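Local coordinates for protein adenosine deaminase 1 (Arthrobacter aurescens, PDB 3RYS) that probably converts adenine to hypoxanthine and ammonia by zinc-dependent hydrolytic deamination, a step of purine salvage, at residues 9-14 and 333-338. Numbering follows the deposited sequence.
Sequences TSTAPP and TEWVKA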
ATOM      1  N   THR A   9       4.766 -22.980  12.650  1.00 29.45           N
ATOM      2  CA  THR A   9       5.840 -22.229  11.999  1.00 28.58           C
ATOM      3  C   THR A   9       5.947 -20.822  12.588  1.00 24.54           C
ATOM      4  O   THR A   9       4.970 -20.280  13.097  1.00 28.36           O
ATOM      5  CB  THR A   9       5.639 -22.148  10.453  1.00 28.01           C
ATOM      6  OG1 THR A   9       6.788 -21.552   9.838  1.00 26.07           O
ATOM      7  CG2 THR A   9       4.399 -21.333  10.103  1.00 22.86           C
ATOM      8  N   SER A  10       7.142 -20.242  12.539  1.00 27.32           N
ATOM      9  CA  SER A  10       7.328 -18.846  12.927  1.00 27.83           C
ATOM     10  C   SER A  10       7.670 -17.996  11.709  1.00 29.83           C
ATOM     11  O   SER A  10       7.955 -16.804  11.835  1.00 26.95           O
ATOM     12  CB  SER A  10       8.422 -18.706  13.984  1.00 20.19           C
ATOM     13  OG  SER A  10       7.980 -19.194  15.234  1.00 25.54           O
ATOM     14  N   THR A  11       7.638 -18.619  10.534  1.00 24.32           N
ATOM     15  CA  THR A  11       7.933 -17.928   9.287  1.00 25.78           C
ATOM     16  C   THR A  11       6.665 -17.343   8.671  1.00 24.09           C
ATOM     17  O   THR A  11       5.557 -17.787   8.968  1.00 23.49           O
ATOM     18  CB  THR A  11       8.591 -18.874   8.272  1.00 27.18           C
ATOM     19  OG1 THR A  11       7.642 -19.866   7.854  1.00 24.48           O
ATOM     20  CG2 THR A  11       9.802 -19.560   8.895  1.00 23.65           C
ATOM     21  N   ALA A  12       6.840 -16.339   7.818  1.00 24.20           N
ATOM     22  CA  ALA A  12       5.725 -15.717   7.118  1.00 20.34           C
ATOM     23  C   ALA A  12       5.423 -16.518   5.865  1.00 21.21           C
ATOM     24  O   ALA A  12       6.300 -17.206   5.344  1.00 22.83           O
ATOM     25  CB  ALA A  12       6.062 -14.284   6.758  1.00 18.25           C
ATOM     26  N   PRO A  13       4.177 -16.432   5.376  1.00 21.52           N
ATOM     27  CA  PRO A  13       3.733 -17.158   4.180  1.00 19.97           C
ATOM     28  C   PRO A  13       4.160 -16.426   2.921  1.00 19.20           C
ATOM     29  O   PRO A  13       4.483 -15.240   2.995  1.00 19.31           O
ATOM     30  CB  PRO A  13       2.200 -17.106   4.282  1.00 21.27           C
ATOM     31  CG  PRO A  13       1.881 -16.415   5.595  1.00 23.08           C
ATOM     32  CD  PRO A  13       3.096 -15.626   5.959  1.00 19.64           C
ATOM     33  N   PRO A  14       4.158 -17.119   1.774  1.00 19.40           N
ATOM     34  CA  PRO A  14       4.381 -16.449   0.492  1.00 15.81           C
ATOM     35  C   PRO A  14       3.155 -15.604   0.187  1.00 15.55           C
ATOM     36  O   PRO A  14       2.065 -16.161   0.096  1.00 17.64           O
ATOM     37  CB  PRO A  14       4.462 -17.611  -0.506  1.00 16.14           C
ATOM     38  CG  PRO A  14       4.566 -18.851   0.311  1.00 19.04           C
ATOM     39  CD  PRO A  14       3.899 -18.555   1.605  1.00 21.15           C
ATOM     40  N   THR A 333       0.096 -23.221  -0.655  1.00 21.58           N
ATOM     41  CA  THR A 333      -0.145 -24.619  -0.405  1.00 26.05           C
ATOM     42  C   THR A 333       1.047 -25.410   0.107  1.00 28.69           C
ATOM     43  O   THR A 333       0.905 -26.163   0.997  1.00 28.50           O
ATOM     44  CB  THR A 333      -0.636 -25.364  -1.624  1.00 29.43           C
ATOM     45  OG1 THR A 333      -1.766 -24.718  -2.178  1.00 31.77           O
ATOM     46  CG2 THR A 333      -1.036 -26.735  -1.229  1.00 28.26           C
ATOM     47  N   GLU A 334       2.217 -25.238  -0.461  1.00 24.73           N
ATOM     48  CA  GLU A 334       3.376 -25.848   0.090  1.00 27.45           C
ATOM     49  C   GLU A 334       3.695 -25.315   1.443  1.00 25.72           C
ATOM     50  O   GLU A 334       3.975 -26.042   2.319  1.00 31.92           O
ATOM     51  CB  GLU A 334       4.567 -25.685  -0.824  1.00 28.84           C
ATOM     52  CG  GLU A 334       4.635 -26.641  -1.945  1.00 32.72           C
ATOM     53  CD  GLU A 334       4.131 -28.021  -1.628  1.00 43.46           C
ATOM     54  OE1 GLU A 334       4.794 -28.749  -0.882  1.00 37.52           O
ATOM     55  OE2 GLU A 334       3.074 -28.390  -2.152  1.00 42.87           O
ATOM     56  N   TRP A 335       3.669 -24.026   1.614  1.00 24.23           N
ATOM     57  CA  TRP A 335       4.013 -23.429   2.900  1.00 24.20           C
ATOM     58  C   TRP A 335       3.153 -23.999   4.026  1.00 27.06           C
ATOM     59  O   TRP A 335       3.649 -24.286   5.112  1.00 27.66           O
ATOM     60  CB  TRP A 335       3.882 -21.905   2.850  1.00 21.25           C
ATOM     61  CG  TRP A 335       4.133 -21.246   4.171  1.00 22.46           C
ATOM     62  CD1 TRP A 335       5.344 -20.965   4.728  1.00 20.90           C
ATOM     63  CD2 TRP A 335       3.144 -20.784   5.103  1.00 24.96           C
ATOM     64  NE1 TRP A 335       5.174 -20.359   5.951  1.00 24.21           N
ATOM     65  CE2 TRP A 335       3.835 -20.236   6.204  1.00 25.91           C
ATOM     66  CE3 TRP A 335       1.745 -20.788   5.114  1.00 19.90           C
ATOM     67  CZ2 TRP A 335       3.170 -19.690   7.307  1.00 24.16           C
ATOM     68  CZ3 TRP A 335       1.088 -20.247   6.208  1.00 22.90           C
ATOM     69  CH2 TRP A 335       1.801 -19.706   7.290  1.00 24.17           C
ATOM     70  N   VAL A 336       1.862 -24.165   3.757  1.00 26.34           N
ATOM     71  CA  VAL A 336       0.937 -24.718   4.740  1.00 26.13           C
ATOM     72  C   VAL A 336       1.290 -26.152   5.117  1.00 28.75           C
ATOM     73  O   VAL A 336       1.328 -26.500   6.297  1.00 29.75           O
ATOM     74  CB  VAL A 336      -0.505 -24.695   4.217  1.00 24.25           C
ATOM     75  CG1 VAL A 336      -1.436 -25.400   5.192  1.00 20.22           C
ATOM     76  CG2 VAL A 336      -0.946 -23.271   3.981  1.00 23.27           C
ATOM     77  N   LYS A 337       1.607 -26.957   4.134  1.00 27.03           N
ATOM     78  CA  LYS A 337       1.937 -28.323   4.360  1.00 28.04           C
ATOM     79  C   LYS A 337       3.214 -28.502   5.081  1.00 26.90           C
ATOM     80  O   LYS A 337       3.360 -29.392   5.851  1.00 32.20           O
ATOM     81  CB  LYS A 337       2.047 -29.027   3.048  1.00 28.87           C
ATOM     82  CG  LYS A 337       0.794 -29.408   2.476  1.00 27.98           C
ATOM     83  CD  LYS A 337       1.048 -29.977   1.191  1.00 30.46           C
ATOM     84  CE  LYS A 337      -0.162 -29.945   0.370  1.00 35.42           C
ATOM     85  NZ  LYS A 337      -0.188 -31.084  -0.521  1.00 42.29           N
ATOM     86  N   ALA A 338       4.149 -27.640   4.804  1.00 25.69           N
ATOM     87  CA  ALA A 338       5.402 -27.654   5.489  1.00 34.44           C
ATOM     88  C   ALA A 338       5.325 -27.051   6.890  1.00 34.89           C
ATOM     89  O   ALA A 338       6.191 -27.222   7.684  1.00 34.04           O
ATOM     90  CB  ALA A 338       6.382 -26.928   4.687  1.00 31.58           C
TER
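W335 lays its indole on P13, and every close contact between the two segments is made by the W335 side chain. Its CG stands anti to the backbone N (chi1 176°), which carries the indole off helix 322-339 toward segment 9-14. Tryptophan suits the place by offering a broad apolar face together with one N-H donor. P13 lies against one indole face: CB sits 3.7 Å from the centroid of the W335 six-membered ring and only 6° off its normal, a CH-pi contact, while CG reaches CH2 of the same ring at 3.7 Å. The rigid pyrrolidine presents a flat C-H surface, and CA, more polarised because it adjoins the nitrogen, also lies over this face, nearest CE2. P14 continues the apolar cover at the root of the side chain, its CD 3.6 Å from W335 CB.

W335 NE1 donates to T11 OG1 over 3.2 Å, almost straight at 167°, with the oxygen close to the ring plane. That acceptor is itself hydrogen-bonded to OG1 of T9, at 2.7 Å. T9 thus uses both branches, since its methyl CG2 comes within 3.5 Å of W335 CZ2.

Helices 304-317 and 289-300 border the same place, through V304 beside T9 and W335 and F293 beside P13. The contact joins the lead-in to the first barrel strand, 15-17, with the C-terminal helix of this TIM-barrel-type deaminase, at the surface and away from the zinc site. With P13 packed against one face and a near-planar bond at NE1, rotation of the indole about its CB-CG bond would be restrained.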